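Long-range contacts in Hydrogenase/urease maturation factor HypB (Helicobacter pylori, PDB 4LPS), which acts as a metal-binding GTPase that binds nickel or zinc and is required for inserting nickel into [NiFe] hydrogenase and for maturing urease: residues K73-E78 with D130-E135; G45-N50 with G149-I154. All coordinates share one frame; numbering follows the deposited sequence.

Overall arrangement
Interactions 1 and 2 illustrate how a P-loop GTPase builds its core from strands that are distant in sequence. Both lie in one parallel sheet, their centres about 9 Å apart, and strand 131-135 of interaction 1 is the direct neighbour of strand 47-52 of interaction 2. The order across this part of the sheet is 74-80, 131-135, 47-52, 152-158. Along the chain, residues 45-50 come first and 149-154 last, with both partners of interaction 1 between them. The two contacts are joined by probable backbone hydrogen bonds, among them Ile-134 N to Leu-49 O at 2.7 Å. Interaction 1 ends at the magnesium and GDP, whereas interaction 2 lies farther from both.

Interaction 1: K73-E78 with D130-E135; sequences KFCVVE and DFLIIE. With MG (magnesium ion), chain C.
The ring of Phe-74 is met obliquely by Ile-133, whose CD1 comes to 3.6 Å from Phe-74 CD2, while CG2 of Val-76 lies in plane at the ring's edge. The edge of the Phe-131 ring takes Lys-73 O and a water, and the planes of the Glu-78 and Glu-135 carboxylates stand 80° apart. These groups decorate two parallel neighbours in the central sheet of the P-loop GTPase fold. Phe-74, Val-76 and Glu-78 share one face with Phe-131, Ile-133 and Glu-135, where helix 59-66 meets Glu-78, Ile-133 and Glu-135; Cys-75, Val-77, Leu-132 and Ile-134 occupy the other, where helix 110-122 packs on Val-77 and Leu-132.

Backbone bonds alternate between the strands, Ile-133 N reaching Cys-75 O in a nearly straight bond (171° at the hydrogen). At the start of the pairing Lys-73 O accepts twice, from Phe-131 N in the carbonyl plane and from Asp-130 N well above it. The water at the Phe-131 edge accepts from Lys-73 N and donates to Asp-130 OD2, bridging the first residues of the two segments. On the helix 110-122 face, Cys-75 SG rests 3.6 Å from Leu-132 CD1.

The far end is polar and holds part of the magnesium site, to which Thr-60 and Asp-86 also contribute. Glu-135 reaches it with an extended chain, CG anti to the backbone N (chi1 -173°), whereas Glu-78 bends at chi2 and brings its acid group against that of Glu-135. OE1 of Glu-78 is 2.6 Å from OE2 of Glu-135, whose other oxygen, OE1, binds magnesium at 2.4 Å.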
loop_
_atom_site.group_PDB
_atom_site.type_symbol
_atom_site.label_atom_id
_atom_site.label_comp_id
_atom_site.label_asym_id
_atom_site.label_seq_id
_atom_site.Cartn_x
_atom_site.Cartn_y
_atom_site.Cartn_z
ATOM N N LYS A 73 6.868 -7.180 11.196
ATOM C CA LYS A 73 6.734 -8.521 10.642
ATOM C C LYS A 73 5.601 -8.578 9.631
ATOM O O LYS A 73 4.434 -8.408 9.988
ATOM C CB LYS A 73 6.480 -9.534 11.758
ATOM C CG LYS A 73 7.528 -9.530 12.856
ATOM C CD LYS A 73 7.020 -10.278 14.075
ATOM C CE LYS A 73 7.936 -10.063 15.267
ATOM N NZ LYS A 73 7.364 -10.646 16.513
ATOM N N PHE A 74 5.944 -8.810 8.369
ATOM C CA PHE A 74 4.946 -8.800 7.309
ATOM C C PHE A 74 5.258 -9.766 6.171
ATOM O O PHE A 74 6.402 -10.183 5.984
ATOM C CB PHE A 74 4.792 -7.381 6.752
ATOM C CG PHE A 74 5.980 -6.905 5.967
ATOM C CD1 PHE A 74 7.107 -6.426 6.617
ATOM C CD2 PHE A 74 5.970 -6.930 4.581
ATOM C CE1 PHE A 74 8.202 -5.981 5.904
ATOM C CE2 PHE A 74 7.064 -6.488 3.859
ATOM C CZ PHE A 74 8.181 -6.013 4.520
ATOM N N CYS A 75 4.218 -10.119 5.422
ATOM C CA CYS A 75 4.365 -10.842 4.167
ATOM C C CYS A 75 3.636 -10.042 3.092
ATOM O O CYS A 75 2.852 -9.142 3.407
ATOM C CB CYS A 75 3.834 -12.275 4.280
ATOM S SG CYS A 75 2.122 -12.414 4.791
ATOM N N VAL A 76 3.895 -10.349 1.827
ATOM C CA VAL A 76 3.424 -9.483 0.753
ATOM C C VAL A 76 2.634 -10.224 -0.323
ATOM O O VAL A 76 2.980 -11.340 -0.719
ATOM C CB VAL A 76 4.615 -8.744 0.086
ATOM C CG1 VAL A 76 4.135 -7.850 -1.050
ATOM C CG2 VAL A 76 5.374 -7.916 1.111
ATOM N N VAL A 77 1.552 -9.597 -0.768
ATOM C CA VAL A 77 0.865 -10.008 -1.981
ATOM C C VAL A 77 1.136 -8.962 -3.064
ATOM O O VAL A 77 0.799 -7.787 -2.900
ATOM C CB VAL A 77 -0.651 -10.162 -1.753
ATOM C CG1 VAL A 77 -1.381 -10.219 -3.075
ATOM C CG2 VAL A 77 -0.943 -11.410 -0.929
ATOM N N GLU A 78 1.757 -9.390 -4.162
ATOM C CA GLU A 78 2.175 -8.472 -5.222
ATOM C C GLU A 78 1.235 -8.520 -6.410
ATOM O O GLU A 78 0.927 -9.599 -6.918
ATOM C CB GLU A 78 3.594 -8.803 -5.697
ATOM C CG GLU A 78 4.704 -8.220 -4.845
ATOM C CD GLU A 78 4.857 -6.727 -5.029
ATOM O OE1 GLU A 78 5.606 -6.114 -4.245
ATOM O OE2 GLU A 78 4.238 -6.165 -5.961
ATOM N N ASP A 130 2.476 -9.943 11.460
ATOM C CA ASP A 130 1.513 -9.023 12.051
ATOM C C ASP A 130 0.797 -8.247 10.958
ATOM O O ASP A 130 -0.320 -7.763 11.144
ATOM C CB ASP A 130 2.205 -8.059 13.017
ATOM C CG ASP A 130 2.733 -8.754 14.251
ATOM O OD1 ASP A 130 2.083 -9.713 14.711
ATOM O OD2 ASP A 130 3.797 -8.343 14.760
ATOM N N PHE A 131 1.455 -8.139 9.812
ATOM C CA PHE A 131 0.925 -7.375 8.697
ATOM C C PHE A 131 0.891 -8.217 7.431
ATOM O O PHE A 131 1.814 -8.983 7.156
ATOM C CB PHE A 131 1.763 -6.115 8.445
ATOM C CG PHE A 131 1.776 -5.142 9.594
ATOM C CD1 PHE A 131 2.646 -5.312 10.661
ATOM C CD2 PHE A 131 0.929 -4.044 9.593
ATOM C CE1 PHE A 131 2.661 -4.407 11.713
ATOM C CE2 PHE A 131 0.939 -3.136 10.640
ATOM C CZ PHE A 131 1.804 -3.318 11.700
ATOM N N LEU A 132 -0.187 -8.079 6.668
ATOM C CA LEU A 132 -0.213 -8.582 5.304
ATOM C C LEU A 132 -0.303 -7.375 4.396
ATOM O O LEU A 132 -1.244 -6.586 4.486
ATOM C CB LEU A 132 -1.386 -9.542 5.074
ATOM C CG LEU A 132 -1.650 -9.918 3.611
ATOM C CD1 LEU A 132 -0.578 -10.856 3.083
ATOM C CD2 LEU A 132 -3.023 -10.551 3.453
ATOM N N ILE A 133 0.682 -7.231 3.521
ATOM C CA ILE A 133 0.778 -6.040 2.698
ATOM C C ILE A 133 0.461 -6.343 1.241
ATOM O O ILE A 133 1.076 -7.214 0.621
ATOM C CB ILE A 133 2.180 -5.401 2.812
ATOM C CG1 ILE A 133 2.420 -4.927 4.251
ATOM C CG2 ILE A 133 2.330 -4.242 1.835
ATOM C CD1 ILE A 133 3.717 -4.157 4.461
ATOM N N ILE A 134 -0.525 -5.630 0.716
ATOM C CA ILE A 134 -0.901 -5.732 -0.683
ATOM C C ILE A 134 -0.274 -4.589 -1.471
ATOM O O ILE A 134 -0.572 -3.419 -1.215
ATOM C CB ILE A 134 -2.438 -5.707 -0.855
ATOM C CG1 ILE A 134 -3.075 -6.875 -0.096
ATOM C CG2 ILE A 134 -2.825 -5.753 -2.325
ATOM C CD1 ILE A 134 -4.580 -6.771 0.038
ATOM N N GLU A 135 0.615 -4.917 -2.404
ATOM C CA GLU A 135 1.103 -3.913 -3.342
ATOM C C GLU A 135 0.293 -4.000 -4.624
ATOM O O GLU A 135 0.422 -4.951 -5.396
ATOM C CB GLU A 135 2.601 -4.073 -3.631
ATOM C CG GLU A 135 3.147 -2.917 -4.472
ATOM C CD GLU A 135 4.589 -3.089 -4.902
ATOM O OE1 GLU A 135 4.896 -2.803 -6.079
ATOM O OE2 GLU A 135 5.420 -3.506 -4.069
HETATM MG MG MG C . 6.694 -2.473 -7.688
HETATM O O HOH W 1 5.173 -6.364 13.443
HETATM O O HOH W 2 8.460 -2.125 -9.061
#

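Interaction 2: G45-N50 with G149-I154; sequences GLYVLN and GAAMNI
Backbone hydrogen bonding joins Val-48 to the turn entering strand 152-158: Val-48 O accepts from Ala-151 N at 2.8 Å and, at a longer 3.3 Å, from Met-152 N. One carbonyl thus holds two successive amides where the second strand begins. Beyond it the parallel pattern is regular, with Asn-50 N donating to Met-152 O and Ile-154 N to Asn-50 O.

Aromatic contacts gather on Tyr-47. CB of Ala-151 lies over one face of its ring in a CH-pi contact, 3.7 Å from the centroid and 20° off the ring normal. Met-152 places SD at the edge, 5.3 Å from the centroid in a Met-aromatic contact, while its CG meets the phenol oxygen. That hydroxyl is hydrogen-bonded to Tyr-236 O, so the ring also links the sheet to the C-terminal segment.

The pairing sets the first strand of the P-loop GTPase core, 47-52, which leads into the GDP-binding loop at Gly-56 to Thr-61, beside strand 152-158. Apolar packing follows on the face carrying Leu-49 and Met-152, whose side chains run alongside each other, Leu-49 CD2 lying 3.7 Å from Met-152 CB. Helix 218-234 covers both.

Side-chain polar bonding occupies the opposite face. A chi1 of 172° turns the Asn-50 amide away from its own N and across to Asn-153, and the two amide planes are nearly perpendicular. OD1 of Asn-50 accepts from Asn-136 ND2, while ND2 of Asn-50 donates to a lone pair of Asn-153 OD1 at 3.0 Å.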
loop_
_atom_site.group_PDB
_atom_site.type_symbol
_atom_site.label_atom_id
_atom_site.label_comp_id
_atom_site.label_asym_id
_atom_site.label_seq_id
_atom_site.Cartn_x
_atom_site.Cartn_y
_atom_site.Cartn_z
ATOM N N GLY A 45 -5.391 -12.910 12.424
ATOM C CA GLY A 45 -4.789 -11.845 13.203
ATOM C C GLY A 45 -3.849 -10.980 12.384
ATOM O O GLY A 45 -2.764 -10.619 12.841
ATOM N N LEU A 46 -4.273 -10.639 11.171
ATOM C CA LEU A 46 -3.467 -9.816 10.280
ATOM C C LEU A 46 -3.989 -8.390 10.172
ATOM O O LEU A 46 -5.191 -8.168 10.008
ATOM C CB LEU A 46 -3.406 -10.438 8.882
ATOM C CG LEU A 46 -2.920 -11.883 8.779
ATOM C CD1 LEU A 46 -3.248 -12.455 7.414
ATOM C CD2 LEU A 46 -1.424 -11.949 9.039
ATOM N N TYR A 47 -3.076 -7.428 10.259
ATOM C CA TYR A 47 -3.392 -6.046 9.922
ATOM C C TYR A 47 -3.009 -5.825 8.465
ATOM O O TYR A 47 -1.837 -5.909 8.103
ATOM C CB TYR A 47 -2.662 -5.062 10.838
ATOM C CG TYR A 47 -3.269 -3.676 10.846
ATOM C CD1 TYR A 47 -4.440 -3.418 11.544
ATOM C CD2 TYR A 47 -2.675 -2.627 10.155
ATOM C CE1 TYR A 47 -5.004 -2.158 11.558
ATOM C CE2 TYR A 47 -3.236 -1.360 10.160
ATOM C CZ TYR A 47 -4.399 -1.134 10.864
ATOM O OH TYR A 47 -4.960 0.125 10.873
ATOM N N VAL A 48 -4.005 -5.566 7.626
ATOM C CA VAL A 48 -3.797 -5.580 6.185
ATOM C C VAL A 48 -3.696 -4.180 5.583
ATOM O O VAL A 48 -4.547 -3.320 5.823
ATOM C CB VAL A 48 -4.920 -6.362 5.483
ATOM C CG1 VAL A 48 -4.694 -6.404 3.985
ATOM C CG2 VAL A 48 -4.988 -7.768 6.045
ATOM N N LEU A 49 -2.637 -3.963 4.807
ATOM C CA LEU A 49 -2.391 -2.679 4.158
ATOM C C LEU A 49 -2.459 -2.825 2.644
ATOM O O LEU A 49 -1.972 -3.810 2.080
ATOM C CB LEU A 49 -1.030 -2.109 4.572
ATOM C CG LEU A 49 -0.722 -2.059 6.069
ATOM C CD1 LEU A 49 0.706 -1.606 6.313
ATOM C CD2 LEU A 49 -1.695 -1.131 6.777
ATOM N N ASN A 50 -3.099 -1.855 1.997
ATOM C CA ASN A 50 -3.204 -1.824 0.544
ATOM C C ASN A 50 -2.512 -0.585 -0.017
ATOM O O ASN A 50 -3.002 0.536 0.142
ATOM C CB ASN A 50 -4.678 -1.863 0.122
ATOM C CG ASN A 50 -4.871 -1.652 -1.364
ATOM O OD1 ASN A 50 -4.061 -2.094 -2.178
ATOM N ND2 ASN A 50 -5.955 -0.974 -1.726
ATOM N N GLY A 149 -10.653 -5.302 1.412
ATOM C CA GLY A 149 -10.809 -5.654 2.810
ATOM C C GLY A 149 -9.699 -5.136 3.705
ATOM O O GLY A 149 -9.577 -5.563 4.852
ATOM N N ALA A 150 -8.892 -4.215 3.191
ATOM C CA ALA A 150 -7.740 -3.709 3.934
ATOM C C ALA A 150 -8.150 -2.860 5.131
ATOM O O ALA A 150 -9.202 -2.213 5.124
ATOM C CB ALA A 150 -6.833 -2.904 3.016
ATOM N N ALA A 151 -7.312 -2.877 6.165
ATOM C CA ALA A 151 -7.469 -1.982 7.306
ATOM C C ALA A 151 -7.087 -0.559 6.911
ATOM O O ALA A 151 -7.712 0.412 7.340
ATOM C CB ALA A 151 -6.630 -2.459 8.480
ATOM N N MET A 152 -6.048 -0.447 6.090
ATOM C CA MET A 152 -5.624 0.848 5.576
ATOM C C MET A 152 -5.330 0.776 4.089
ATOM O O MET A 152 -4.731 -0.187 3.599
ATOM C CB MET A 152 -4.382 1.369 6.311
ATOM C CG MET A 152 -4.519 1.504 7.818
ATOM S SD MET A 152 -3.094 2.351 8.542
ATOM C CE MET A 152 -3.458 4.047 8.088
ATOM N N ASN A 153 -5.766 1.809 3.382
ATOM C CA ASN A 153 -5.400 2.004 1.993
ATOM C C ASN A 153 -4.505 3.229 1.905
ATOM O O ASN A 153 -4.920 4.342 2.226
ATOM C CB ASN A 153 -6.646 2.158 1.122
ATOM C CG ASN A 153 -7.610 1.002 1.283
ATOM O OD1 ASN A 153 -7.436 -0.057 0.676
ATOM N ND2 ASN A 153 -8.630 1.193 2.112
ATOM N N ILE A 154 -3.263 3.012 1.495
ATOM C CA ILE A 154 -2.266 4.071 1.511
ATOM C C ILE A 154 -1.758 4.371 0.104
ATOM O O ILE A 154 -1.415 3.462 -0.655
ATOM C CB ILE A 154 -1.099 3.698 2.440
ATOM C CG1 ILE A 154 -1.629 3.499 3.865
ATOM C CG2 ILE A 154 -0.024 4.776 2.411
ATOM C CD1 ILE A 154 -0.659 2.815 4.811
#